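Local structure of geranylgeranyl pyrophosphate synthase (Corynebacterium glutamicum, 3LK5) at residues Asp12-Lys20 with Glu356-Arg367. The protein probably catalyses prenyl transfer that builds isoprenoid diphosphate chains, as a magnesium-dependent member of the FPP/GGPP synthase family. Numbering follows the deposited sequence. Where two conformers were deposited one is given.
Sequences DAHDLDLDK and EVRAQLRALAIR
Leu16 and Leu18, either side of Asp17 where the arm passes from extended chain into a helical turn, both point at residues 356-367 of helix 355-369 and show how an N-terminal arm can be fastened to a helix by a few side chains. The carboxylate of Glu356 reaches the backbone of the arm: OE2 accepts from Leu16 N at 2.8 Å through its anti lone pair, along a distinctly bent path (134°). The same oxygen lies 3.5 Å from OD1 of Asp15, with the two carboxylates turned 34° against each other; this proximity may raise the pKa of one of them. Leu16 sends CG anti to its backbone N (chi1 -177°), swinging the branch toward the helix; CD2 then lies 3.4 Å from CB of Gln360, the two side chains running alongside in opposite senses. Gln360 folds at its second torsion, bringing OE1 over Leu18, 3.3 Å from CG. A water bridges this amide to the arm, accepting from Leu18 N and donating to Gln360 OE1. Farther along the helix, CD2 of Leu18 packs on CG of Leu364 at 3.7 Å, while CD1 approaches CB of Ala363. Leu16 also touches Leu68, Trp71 and Ala72 of helix 65-78. The segment leading into helix 21-43 is thereby tied to C-terminal helix 355-369, away from the magnesium-binding aspartates, within the all-helical fold of the polyprenyl synthases.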
loop_
_atom_site.group_PDB
_atom_site.type_symbol
_atom_site.label_atom_id
_atom_site.label_comp_id
_atom_site.label_asym_id
_atom_site.label_seq_id
_atom_site.Cartn_x
_atom_site.Cartn_y
_atom_site.Cartn_z
ATOM N N ASP A 12 -10.944 -28.608 13.474
ATOM C CA ASP A 12 -10.401 -28.712 14.840
ATOM C C ASP A 12 -9.623 -27.427 15.223
ATOM O O ASP A 12 -8.584 -27.103 14.628
ATOM C CB ASP A 12 -9.538 -29.983 15.006
ATOM C CG ASP A 12 -9.404 -30.449 16.473
ATOM O OD1 ASP A 12 -9.327 -29.607 17.399
ATOM O OD2 ASP A 12 -9.351 -31.681 16.696
ATOM N N ALA A 13 -10.151 -26.724 16.229
ATOM C CA ALA A 13 -9.643 -25.421 16.686
ATOM C C ALA A 13 -8.423 -25.491 17.623
ATOM O O ALA A 13 -7.947 -24.455 18.094
ATOM C CB ALA A 13 -10.773 -24.636 17.354
ATOM N N HIS A 14 -7.936 -26.702 17.900
ATOM C CA HIS A 14 -6.795 -26.906 18.807
ATOM C C HIS A 14 -5.668 -27.675 18.130
ATOM O O HIS A 14 -4.582 -27.859 18.706
ATOM C CB HIS A 14 -7.228 -27.615 20.100
ATOM C CG HIS A 14 -7.721 -26.685 21.168
ATOM N ND1 HIS A 14 -9.057 -26.374 21.332
ATOM C CD2 HIS A 14 -7.055 -25.994 22.126
ATOM C CE1 HIS A 14 -9.192 -25.536 22.344
ATOM N NE2 HIS A 14 -7.993 -25.288 22.843
ATOM N N ASP A 15 -5.918 -28.120 16.902
ATOM C CA ASP A 15 -4.900 -28.867 16.175
ATOM C C ASP A 15 -4.534 -28.193 14.851
ATOM O O ASP A 15 -5.346 -27.489 14.232
ATOM C CB ASP A 15 -5.289 -30.361 16.014
ATOM C CG ASP A 15 -5.774 -30.710 14.604
ATOM O OD1 ASP A 15 -5.134 -31.566 13.956
ATOM O OD2 ASP A 15 -6.782 -30.128 14.143
ATOM N N LEU A 16 -3.292 -28.418 14.440
ATOM C CA LEU A 16 -2.731 -27.837 13.232
ATOM C C LEU A 16 -2.785 -28.853 12.084
ATOM O O LEU A 16 -2.099 -29.895 12.116
ATOM C CB LEU A 16 -1.291 -27.392 13.519
ATOM C CG LEU A 16 -0.464 -26.688 12.455
ATOM C CD1 LEU A 16 -1.211 -25.507 11.884
ATOM C CD2 LEU A 16 0.858 -26.251 13.084
ATOM N N ASP A 17 -3.621 -28.564 11.090
ATOM C CA ASP A 17 -3.775 -29.439 9.936
ATOM C C ASP A 17 -3.191 -28.734 8.721
ATOM O O ASP A 17 -3.838 -27.888 8.129
ATOM C CB ASP A 17 -5.255 -29.773 9.724
ATOM C CG ASP A 17 -5.475 -30.946 8.776
ATOM O OD1 ASP A 17 -4.829 -31.030 7.706
ATOM O OD2 ASP A 17 -6.340 -31.782 9.101
ATOM N N LEU A 18 -1.970 -29.103 8.343
ATOM C CA LEU A 18 -1.239 -28.376 7.306
ATOM C C LEU A 18 -1.944 -28.454 5.974
ATOM O O LEU A 18 -2.017 -27.460 5.250
ATOM C CB LEU A 18 0.183 -28.921 7.131
ATOM C CG LEU A 18 1.068 -29.042 8.369
ATOM C CD1 LEU A 18 2.460 -29.473 7.923
ATOM C CD2 LEU A 18 1.126 -27.737 9.162
ATOM N N ASP A 19 -2.446 -29.643 5.638
ATOM C CA ASP A 19 -3.015 -29.851 4.308
ATOM C C ASP A 19 -4.375 -29.192 4.079
ATOM O O ASP A 19 -4.629 -28.742 2.972
ATOM C CB ASP A 19 -3.024 -31.345 3.909
ATOM C CG ASP A 19 -1.610 -31.913 3.720
ATOM O OD1 ASP A 19 -0.661 -31.136 3.439
ATOM O OD2 ASP A 19 -1.445 -33.145 3.856
ATOM N N LYS A 20 -5.227 -29.109 5.100
ATOM C CA LYS A 20 -6.572 -28.525 4.916
ATOM C C LYS A 20 -6.643 -27.023 5.231
ATOM O O LYS A 20 -7.620 -26.367 4.869
ATOM C CB LYS A 20 -7.630 -29.215 5.793
ATOM C CG LYS A 20 -7.825 -30.716 5.528
ATOM C CD LYS A 20 -9.068 -31.239 6.246
ATOM C CE LYS A 20 -9.020 -32.759 6.429
ATOM N NZ LYS A 20 -9.454 -33.540 5.226
ATOM N N GLU A 356 1.326 -31.763 19.343
ATOM C CA GLU A 356 0.835 -31.795 17.974
ATOM C C GLU A 356 1.270 -30.552 17.179
ATOM O O GLU A 356 1.545 -30.638 15.967
ATOM C CB GLU A 356 -0.694 -32.001 17.965
ATOM C CG GLU A 356 -1.509 -31.127 16.989
ATOM C CD GLU A 356 -1.374 -31.558 15.529
ATOM O OE1 GLU A 356 -0.893 -32.689 15.270
ATOM O OE2 GLU A 356 -1.747 -30.769 14.642
ATOM N N VAL A 357 1.297 -29.402 17.848
ATOM C CA VAL A 357 1.754 -28.166 17.217
ATOM C C VAL A 357 3.263 -28.229 16.908
ATOM O O VAL A 357 3.695 -27.886 15.796
ATOM C CB VAL A 357 1.418 -26.940 18.081
ATOM C CG1 VAL A 357 1.835 -25.654 17.360
ATOM C CG2 VAL A 357 -0.114 -26.908 18.386
ATOM N N ARG A 358 4.057 -28.724 17.873
ATOM C CA ARG A 358 5.488 -28.901 17.654
ATOM C C ARG A 358 5.742 -29.803 16.454
ATOM O O ARG A 358 6.585 -29.497 15.597
ATOM C CB ARG A 358 6.174 -29.477 18.905
ATOM C CG ARG A 358 7.671 -29.666 18.719
ATOM C CD ARG A 358 8.356 -30.174 19.981
ATOM N NE ARG A 358 8.595 -29.113 20.963
ATOM C CZ ARG A 358 8.003 -29.086 22.158
ATOM N NH1 ARG A 358 7.143 -30.053 22.471
ATOM N NH2 ARG A 358 8.250 -28.114 23.035
ATOM N N ALA A 359 5.026 -30.931 16.422
ATOM C CA ALA A 359 5.141 -31.910 15.352
ATOM C C ALA A 359 4.887 -31.279 14.005
ATOM O O ALA A 359 5.610 -31.498 13.027
ATOM C CB ALA A 359 4.159 -33.107 15.595
ATOM N N GLN A 360 3.837 -30.493 13.936
ATOM C CA GLN A 360 3.524 -29.844 12.683
ATOM C C GLN A 360 4.496 -28.705 12.324
ATOM O O GLN A 360 4.771 -28.482 11.137
ATOM C CB GLN A 360 2.074 -29.356 12.699
ATOM C CG GLN A 360 1.037 -30.489 12.720
ATOM C CD GLN A 360 1.395 -31.652 11.789
ATOM O OE1 GLN A 360 1.492 -31.490 10.566
ATOM N NE2 GLN A 360 1.613 -32.824 12.372
ATOM N N LEU A 361 5.002 -27.972 13.317
ATOM C CA LEU A 361 6.059 -26.962 13.014
ATOM C C LEU A 361 7.333 -27.646 12.489
ATOM O O LEU A 361 7.982 -27.167 11.579
ATOM C CB LEU A 361 6.395 -26.091 14.248
ATOM C CG LEU A 361 5.272 -25.058 14.503
ATOM C CD1 LEU A 361 5.389 -24.485 15.885
ATOM C CD2 LEU A 361 5.300 -23.897 13.435
ATOM N N ARG A 362 7.657 -28.806 13.031
ATOM C CA ARG A 362 8.800 -29.573 12.487
ATOM C C ARG A 362 8.546 -30.006 11.055
ATOM O O ARG A 362 9.402 -29.842 10.176
ATOM C CB ARG A 362 9.110 -30.792 13.374
ATOM C CG ARG A 362 9.590 -30.419 14.784
ATOM C CD ARG A 362 9.861 -31.693 15.642
ATOM N NE ARG A 362 10.802 -32.590 14.948
ATOM C CZ ARG A 362 12.133 -32.498 15.031
ATOM N NH1 ARG A 362 12.697 -31.560 15.797
ATOM N NH2 ARG A 362 12.906 -33.350 14.353
ATOM N N ALA A 363 7.365 -30.565 10.814
ATOM C CA ALA A 363 6.997 -31.003 9.468
ATOM C C ALA A 363 6.972 -29.862 8.456
ATOM O O ALA A 363 7.434 -30.027 7.313
ATOM C CB ALA A 363 5.637 -31.744 9.486
ATOM N N LEU A 364 6.427 -28.709 8.862
ATOM C CA LEU A 364 6.407 -27.545 7.981
ATOM C C LEU A 364 7.801 -27.079 7.590
ATOM O O LEU A 364 8.036 -26.699 6.443
ATOM C CB LEU A 364 5.679 -26.374 8.632
ATOM C CG LEU A 364 4.250 -26.074 8.246
ATOM C CD1 LEU A 364 3.833 -24.870 9.056
ATOM C CD2 LEU A 364 4.125 -25.762 6.747
ATOM N N ALA A 365 8.716 -27.124 8.548
ATOM C CA ALA A 365 10.094 -26.711 8.326
ATOM C C ALA A 365 10.755 -27.665 7.342
ATOM O O ALA A 365 11.425 -27.237 6.403
ATOM C CB ALA A 365 10.887 -26.711 9.684
ATOM N N ILE A 366 10.545 -28.956 7.562
ATOM C CA ILE A 366 11.153 -29.972 6.709
ATOM C C ILE A 366 10.628 -29.908 5.273
ATOM O O ILE A 366 11.423 -29.939 4.334
ATOM C CB ILE A 366 11.076 -31.368 7.390
ATOM C CG1 ILE A 366 12.001 -31.353 8.627
ATOM C CG2 ILE A 366 11.437 -32.469 6.404
ATOM C CD1 ILE A 366 11.643 -32.376 9.745
ATOM N N ARG A 367 9.310 -29.762 5.108
ATOM C CA ARG A 367 8.748 -29.486 3.781
ATOM C C ARG A 367 9.357 -28.211 3.156
ATOM O O ARG A 367 9.728 -28.242 1.985
ATOM C CB ARG A 367 7.207 -29.390 3.806
ATOM C CG ARG A 367 6.493 -30.627 4.355
ATOM C CD ARG A 367 5.119 -30.847 3.699
ATOM N NE ARG A 367 4.155 -31.484 4.593
ATOM C CZ ARG A 367 4.326 -32.663 5.183
ATOM N NH1 ARG A 367 5.441 -33.353 4.997
ATOM N NH2 ARG A 367 3.379 -33.144 5.977
HETATM O O HOH W 1 -0.955 -31.760 9.254
#